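Long-range contact in 3-phytase (PDB 2WNH), which probably hydrolyses the phosphate monoesters of phytate, as a 3-phytase of the histidine acid phosphatase family: residues B[253-267]-B[287-301]. The protein carries 3 engineered substitutions. Numbering follows the deposited sequence. Where two conformers were deposited one is given.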
loop_
_atom_site.group_PDB
_atom_site.type_symbol
_atom_site.label_atom_id
_atom_site.label_comp_id
_atom_site.label_asym_id
_atom_site.label_seq_id
_atom_site.Cartn_x
_atom_site.Cartn_y
_atom_site.Cartn_z
ATOM N N ASN B 253 -18.907 41.887 6.187
ATOM C CA ASN B 253 -18.662 41.251 4.885
ATOM C C ASN B 253 -19.894 40.978 4.040
ATOM O O ASN B 253 -19.792 40.902 2.812
ATOM C CB ASN B 253 -17.908 39.941 5.095
ATOM C CG ASN B 253 -16.715 40.110 5.983
ATOM O OD1 ASN B 253 -15.927 41.017 5.795
ATOM N ND2 ASN B 253 -16.578 39.234 6.958
ATOM N N ASP B 254 -21.043 40.797 4.675
ATOM C CA ASP B 254 -22.259 40.443 3.957
ATOM C C ASP B 254 -23.137 41.663 3.621
ATOM O O ASP B 254 -24.273 41.509 3.200
ATOM C CB ASP B 254 -23.038 39.375 4.725
ATOM C CG ASP B 254 -22.288 38.045 4.784
ATOM O OD1 ASP B 254 -21.605 37.682 3.790
ATOM O OD2 ASP B 254 -22.368 37.355 5.817
ATOM N N VAL B 255 -22.601 42.858 3.853
ATOM C CA VAL B 255 -23.236 44.112 3.411
ATOM C C VAL B 255 -23.014 44.203 1.893
ATOM O O VAL B 255 -21.876 44.188 1.433
ATOM C CB VAL B 255 -22.610 45.339 4.132
ATOM C CG1 VAL B 255 -23.124 46.653 3.528
ATOM C CG2 VAL B 255 -22.928 45.289 5.640
ATOM N N LEU B 256 -24.105 44.313 1.136
ATOM C CA LEU B 256 -24.048 44.261 -0.329
ATOM C C LEU B 256 -23.018 45.208 -0.933
ATOM O O LEU B 256 -22.202 44.801 -1.756
ATOM C CB LEU B 256 -25.425 44.523 -0.937
ATOM C CG LEU B 256 -25.475 44.302 -2.452
ATOM C CD1 LEU B 256 -25.051 42.865 -2.821
ATOM C CD2 LEU B 256 -26.862 44.585 -2.977
ATOM N N TYR B 257 -23.054 46.479 -0.545
ATOM C CA TYR B 257 -22.065 47.429 -1.054
ATOM C C TYR B 257 -20.632 46.899 -0.933
ATOM O O TYR B 257 -19.838 46.925 -1.917
ATOM C CB TYR B 257 -22.176 48.822 -0.360
ATOM C CG TYR B 257 -20.993 49.723 -0.722
ATOM C CD1 TYR B 257 -20.926 50.357 -1.966
ATOM C CD2 TYR B 257 -19.933 49.911 0.156
ATOM C CE1 TYR B 257 -19.838 51.128 -2.319
ATOM C CE2 TYR B 257 -18.837 50.675 -0.194
ATOM C CZ TYR B 257 -18.808 51.304 -1.438
ATOM O OH TYR B 257 -17.739 52.071 -1.835
ATOM N N THR B 258 -20.290 46.451 0.278
ATOM C CA THR B 258 -18.929 46.016 0.586
ATOM C C THR B 258 -18.597 44.786 -0.260
ATOM O O THR B 258 -17.506 44.697 -0.832
ATOM C CB THR B 258 -18.786 45.685 2.073
ATOM O OG1 THR B 258 -19.021 46.873 2.851
ATOM C CG2 THR B 258 -17.394 45.131 2.403
ATOM N N ALA B 259 -19.551 43.860 -0.335
ATOM C CA ALA B 259 -19.341 42.619 -1.098
ATOM C C ALA B 259 -19.162 42.927 -2.588
ATOM O O ALA B 259 -18.354 42.298 -3.273
ATOM C CB ALA B 259 -20.496 41.668 -0.882
ATOM N N GLN B 260 -19.909 43.901 -3.094
ATOM C CA GLN B 260 -19.781 44.293 -4.500
ATOM C C GLN B 260 -18.407 44.891 -4.791
ATOM O O GLN B 260 -17.759 44.533 -5.771
ATOM C CB GLN B 260 -20.904 45.267 -4.882
ATOM C CG GLN B 260 -22.243 44.590 -5.062
ATOM C CD GLN B 260 -23.345 45.571 -5.393
ATOM O OE1 GLN B 260 -23.455 46.631 -4.767
ATOM N NE2 GLN B 260 -24.195 45.208 -6.344
ATOM N N LYS B 261 -17.946 45.799 -3.931
ATOM C CA LYS B 261 -16.639 46.421 -4.138
ATOM C C LYS B 261 -15.478 45.443 -3.994
ATOM O O LYS B 261 -14.532 45.460 -4.782
ATOM C CB LYS B 261 -16.414 47.613 -3.185
ATOM C CG LYS B 261 -17.255 48.840 -3.545
ATOM C CD LYS B 261 -16.991 49.356 -4.967
ATOM C CE LYS B 261 -15.504 49.644 -5.249
ATOM N NZ LYS B 261 -15.266 50.079 -6.664
ATOM N N ARG B 262 -15.552 44.596 -2.971
ATOM C CA ARG B 262 -14.397 43.797 -2.595
ATOM C C ARG B 262 -14.445 42.321 -3.027
ATOM O O ARG B 262 -13.425 41.647 -2.964
ATOM C CB ARG B 262 -14.140 43.917 -1.087
ATOM C CG ARG B 262 -13.640 45.312 -0.638
ATOM C CD ARG B 262 -13.064 45.256 0.763
ATOM N NE ARG B 262 -11.814 44.503 0.800
ATOM C CZ ARG B 262 -11.429 43.708 1.797
ATOM N NH1 ARG B 262 -12.204 43.534 2.862
ATOM N NH2 ARG B 262 -10.269 43.064 1.714
ATOM N N GLY B 263 -15.610 41.843 -3.450
ATOM C CA GLY B 263 -15.787 40.459 -3.886
ATOM C C GLY B 263 -16.135 40.233 -5.352
ATOM O O GLY B 263 -16.099 39.091 -5.815
ATOM N N SER B 264 -16.490 41.288 -6.097
ATOM C CA SER B 264 -16.882 41.095 -7.504
ATOM C C SER B 264 -15.778 40.504 -8.370
ATOM O O SER B 264 -16.055 39.695 -9.246
ATOM C CB SER B 264 -17.375 42.401 -8.142
ATOM O OG SER B 264 -18.629 42.782 -7.595
ATOM N N VAL B 265 -14.539 40.918 -8.126
ATOM C CA VAL B 265 -13.397 40.441 -8.918
ATOM C C VAL B 265 -13.232 38.914 -8.778
ATOM O O VAL B 265 -12.924 38.217 -9.751
ATOM C CB VAL B 265 -12.115 41.223 -8.550
ATOM C CG1 VAL B 265 -11.701 40.964 -7.095
ATOM C CG2 VAL B 265 -10.983 40.957 -9.530
ATOM N N LEU B 266 -13.501 38.410 -7.574
ATOM C CA LEU B 266 -13.316 36.988 -7.279
ATOM C C LEU B 266 -14.483 36.174 -7.799
ATOM O O LEU B 266 -14.296 35.120 -8.421
ATOM C CB LEU B 266 -13.143 36.785 -5.759
ATOM C CG LEU B 266 -12.959 35.350 -5.235
ATOM C CD1 LEU B 266 -11.823 34.587 -5.970
ATOM C CD2 LEU B 266 -12.698 35.389 -3.715
ATOM N N LEU B 267 -15.706 36.627 -7.565
ATOM C CA LEU B 267 -16.816 35.866 -8.118
ATOM C C LEU B 267 -16.703 35.845 -9.640
ATOM O O LEU B 267 -16.908 34.799 -10.267
ATOM C CB LEU B 267 -18.178 36.405 -7.672
ATOM C CG LEU B 267 -19.395 35.695 -8.311
ATOM C CD1 LEU B 267 -19.436 34.191 -8.012
ATOM C CD2 LEU B 267 -20.698 36.312 -7.822
ATOM N N LEU B 287 -8.679 27.631 -5.309
ATOM C CA LEU B 287 -8.328 28.936 -4.759
ATOM C C LEU B 287 -8.426 28.853 -3.241
ATOM O O LEU B 287 -9.409 28.356 -2.700
ATOM C CB LEU B 287 -9.310 29.998 -5.257
ATOM C CG LEU B 287 -9.554 30.065 -6.770
ATOM C CD1 LEU B 287 -10.581 31.169 -7.061
ATOM C CD2 LEU B 287 -8.256 30.322 -7.520
ATOM N N VAL B 288 -7.415 29.373 -2.556
ATOM C CA VAL B 288 -7.390 29.252 -1.111
ATOM C C VAL B 288 -7.189 30.650 -0.518
ATOM O O VAL B 288 -6.163 31.302 -0.762
ATOM C CB VAL B 288 -6.309 28.236 -0.650
ATOM C CG1 VAL B 288 -6.371 28.039 0.867
ATOM C CG2 VAL B 288 -6.526 26.853 -1.359
ATOM N N ALA B 289 -8.174 31.073 0.265
ATOM C CA ALA B 289 -8.186 32.429 0.820
ATOM C C ALA B 289 -8.860 32.461 2.195
ATOM O O ALA B 289 -8.649 31.574 3.027
ATOM C CB ALA B 289 -8.838 33.414 -0.170
ATOM N N HIS B 290 -9.683 33.473 2.426
ATOM C CA HIS B 290 -10.122 33.812 3.784
ATOM C C HIS B 290 -11.639 33.777 3.867
ATOM O O HIS B 290 -12.337 33.815 2.846
ATOM C CB HIS B 290 -9.516 35.174 4.202
ATOM C CG HIS B 290 -8.050 35.282 3.899
ATOM N ND1 HIS B 290 -7.067 34.992 4.827
ATOM C CD2 HIS B 290 -7.399 35.582 2.746
ATOM C CE1 HIS B 290 -5.877 35.134 4.265
ATOM N NE2 HIS B 290 -6.051 35.494 3.003
ATOM N N ASP B 291 -12.158 33.678 5.089
ATOM C CA ASP B 291 -13.596 33.655 5.286
ATOM C C ASP B 291 -14.227 34.937 4.749
ATOM O O ASP B 291 -15.324 34.899 4.222
ATOM C CB ASP B 291 -13.976 33.408 6.758
ATOM C CG ASP B 291 -13.207 34.290 7.757
ATOM O OD1 ASP B 291 -12.488 35.249 7.385
ATOM O OD2 ASP B 291 -13.348 34.009 8.959
ATOM N N THR B 292 -13.511 36.054 4.871
ATOM C CA THR B 292 -13.938 37.336 4.293
ATOM C C THR B 292 -14.312 37.209 2.800
ATOM O O THR B 292 -15.368 37.674 2.342
ATOM C CB THR B 292 -12.798 38.356 4.465
ATOM O OG1 THR B 292 -12.556 38.531 5.869
ATOM C CG2 THR B 292 -13.184 39.720 3.871
ATOM N N ASN B 293 -13.425 36.565 2.043
ATOM C CA ASN B 293 -13.627 36.374 0.614
ATOM C C ASN B 293 -14.833 35.484 0.319
ATOM O O ASN B 293 -15.659 35.802 -0.550
ATOM C CB ASN B 293 -12.360 35.786 -0.019
ATOM C CG ASN B 293 -11.126 36.613 0.264
ATOM O OD1 ASN B 293 -10.300 36.242 1.093
ATOM N ND2 ASN B 293 -11.017 37.764 -0.388
ATOM N N ILE B 294 -14.937 34.362 1.029
ATOM C CA ILE B 294 -16.085 33.473 0.883
ATOM C C ILE B 294 -17.405 34.166 1.201
ATOM O O ILE B 294 -18.364 34.035 0.454
ATOM C CB ILE B 294 -15.941 32.175 1.700
ATOM C CG1 ILE B 294 -14.749 31.386 1.144
ATOM C CG2 ILE B 294 -17.235 31.355 1.616
ATOM C CD1 ILE B 294 -14.303 30.173 1.995
ATOM N N ALA B 295 -17.436 34.918 2.306
ATOM C CA ALA B 295 -18.642 35.673 2.671
ATOM C C ALA B 295 -19.051 36.669 1.584
ATOM O O ALA B 295 -20.238 36.759 1.233
ATOM C CB ALA B 295 -18.447 36.380 4.010
ATOM N N MET B 296 -18.093 37.408 1.050
ATOM C CA MET B 296 -18.448 38.380 0.005
ATOM C C MET B 296 -18.979 37.695 -1.246
ATOM O O MET B 296 -19.997 38.102 -1.817
ATOM C CB MET B 296 -17.275 39.288 -0.292
ATOM C CG MET B 296 -17.009 40.252 0.854
ATOM S SD MET B 296 -15.604 41.330 0.554
ATOM C CE MET B 296 -14.260 40.198 0.276
ATOM N N VAL B 297 -18.296 36.631 -1.668
ATOM C CA VAL B 297 -18.755 35.858 -2.814
ATOM C C VAL B 297 -20.170 35.283 -2.638
ATOM O O VAL B 297 -21.014 35.429 -3.539
ATOM C CB VAL B 297 -17.736 34.767 -3.187
ATOM C CG1 VAL B 297 -18.308 33.883 -4.298
ATOM C CG2 VAL B 297 -16.437 35.431 -3.635
ATOM N N ARG B 298 -20.458 34.632 -1.508
ATOM C CA ARG B 298 -21.786 34.061 -1.310
ATOM C C ARG B 298 -22.844 35.159 -1.227
ATOM O O ARG B 298 -23.969 34.955 -1.646
ATOM C CB ARG B 298 -21.864 33.097 -0.105
ATOM C CG ARG B 298 -21.496 33.688 1.252
ATOM C CD ARG B 298 -22.706 34.184 2.069
ATOM N NE ARG B 298 -22.234 34.786 3.323
ATOM C CZ ARG B 298 -21.903 34.076 4.406
ATOM N NH1 ARG B 298 -22.002 32.754 4.371
ATOM N NH2 ARG B 298 -21.463 34.681 5.521
ATOM N N THR B 299 -22.483 36.318 -0.676
ATOM C CA THR B 299 -23.430 37.450 -0.693
ATOM C C THR B 299 -23.806 37.868 -2.115
ATOM O O THR B 299 -24.994 38.036 -2.426
ATOM C CB THR B 299 -22.934 38.617 0.199
ATOM O OG1 THR B 299 -23.077 38.204 1.557
ATOM C CG2 THR B 299 -23.761 39.887 -0.020
ATOM N N LEU B 300 -22.803 38.007 -2.981
ATOM C CA LEU B 300 -23.051 38.354 -4.387
ATOM C C LEU B 300 -23.855 37.275 -5.101
ATOM O O LEU B 300 -24.706 37.564 -5.957
ATOM C CB LEU B 300 -21.732 38.664 -5.117
ATOM C CG LEU B 300 -20.948 39.885 -4.612
ATOM C CD1 LEU B 300 -19.673 39.991 -5.390
ATOM C CD2 LEU B 300 -21.786 41.141 -4.748
ATOM N N MET B 301 -23.620 36.017 -4.725
ATOM C CA MET B 301 -24.408 34.877 -5.244
ATOM C C MET B 301 -25.832 34.845 -4.722
ATOM O O MET B 301 -26.659 34.101 -5.253
ATOM C CB MET B 301 -23.723 33.540 -4.918
ATOM C CG MET B 301 -22.369 33.335 -5.579
ATOM S SD MET B 301 -21.483 31.948 -4.812
ATOM C CE MET B 301 -21.996 30.603 -5.858
HETATM O O HOH W 1 -12.421 38.958 -2.844
#
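M296 and L300, one turn apart on helix 291-301, press as knobs into holes on helix 256-267. L300 sits among A259, G263, S264 and L267, its CD1 3.4 Å from A259 O and its CD2 against Q260 CG. M296 fills the hole made by T258, A259, R262 and G263; with CG anti to its carbonyl carbon (chi1 -71°) and the chain bent at chi3, SD lies 3.4 Å from R262 CB and CE reaches R262 O. Methionine's unbranched, flexible chain can bend to follow the R262 backbone. Small residues let the backbones close in: A259 CA is 4.5 Å from M296 CA, and G263, lacking a side chain, lets M296 CB sit close against its backbone. The axes pass 8.3 Å apart, nearly perpendicular at -96°.

Further along, branched leucines touch several neighbours at once. L267 spreads its two methyls over V297, L300 and M301, with CD2 3.7 Å from L300 CB. L266 lays CD2 against V297 CG2 and N293 CB, while CD1 meets L287 CD1. L287 belongs to strand 284-289, between strands 14-24 and 91-95 of the mixed sheet in this histidine phosphatase fold; the strand turns through H290, the N-cap residue, directly into helix 291-301, and helix 256-267 packs across that helix. A water donates to R262 O and accepts from N293 ND2.

The polar edge lies where the chain enters helix 256-267. There R298, with N-H groups side by side, suits both oxygens of D254: NE donates almost straight to OD1 (165°), and R298 NH2 meets the syn lone pair of D254 OD2 at 2.8 Å. T299's short hydroxyl also donates, OG1 lying 2.7 Å from D254 OD1; it and NE approach from above the carboxylate plane, on the same face. These donors probably favour an ionised carboxylate, offsetting the nearby A295 O, and R298 NH1 continues to G313 O.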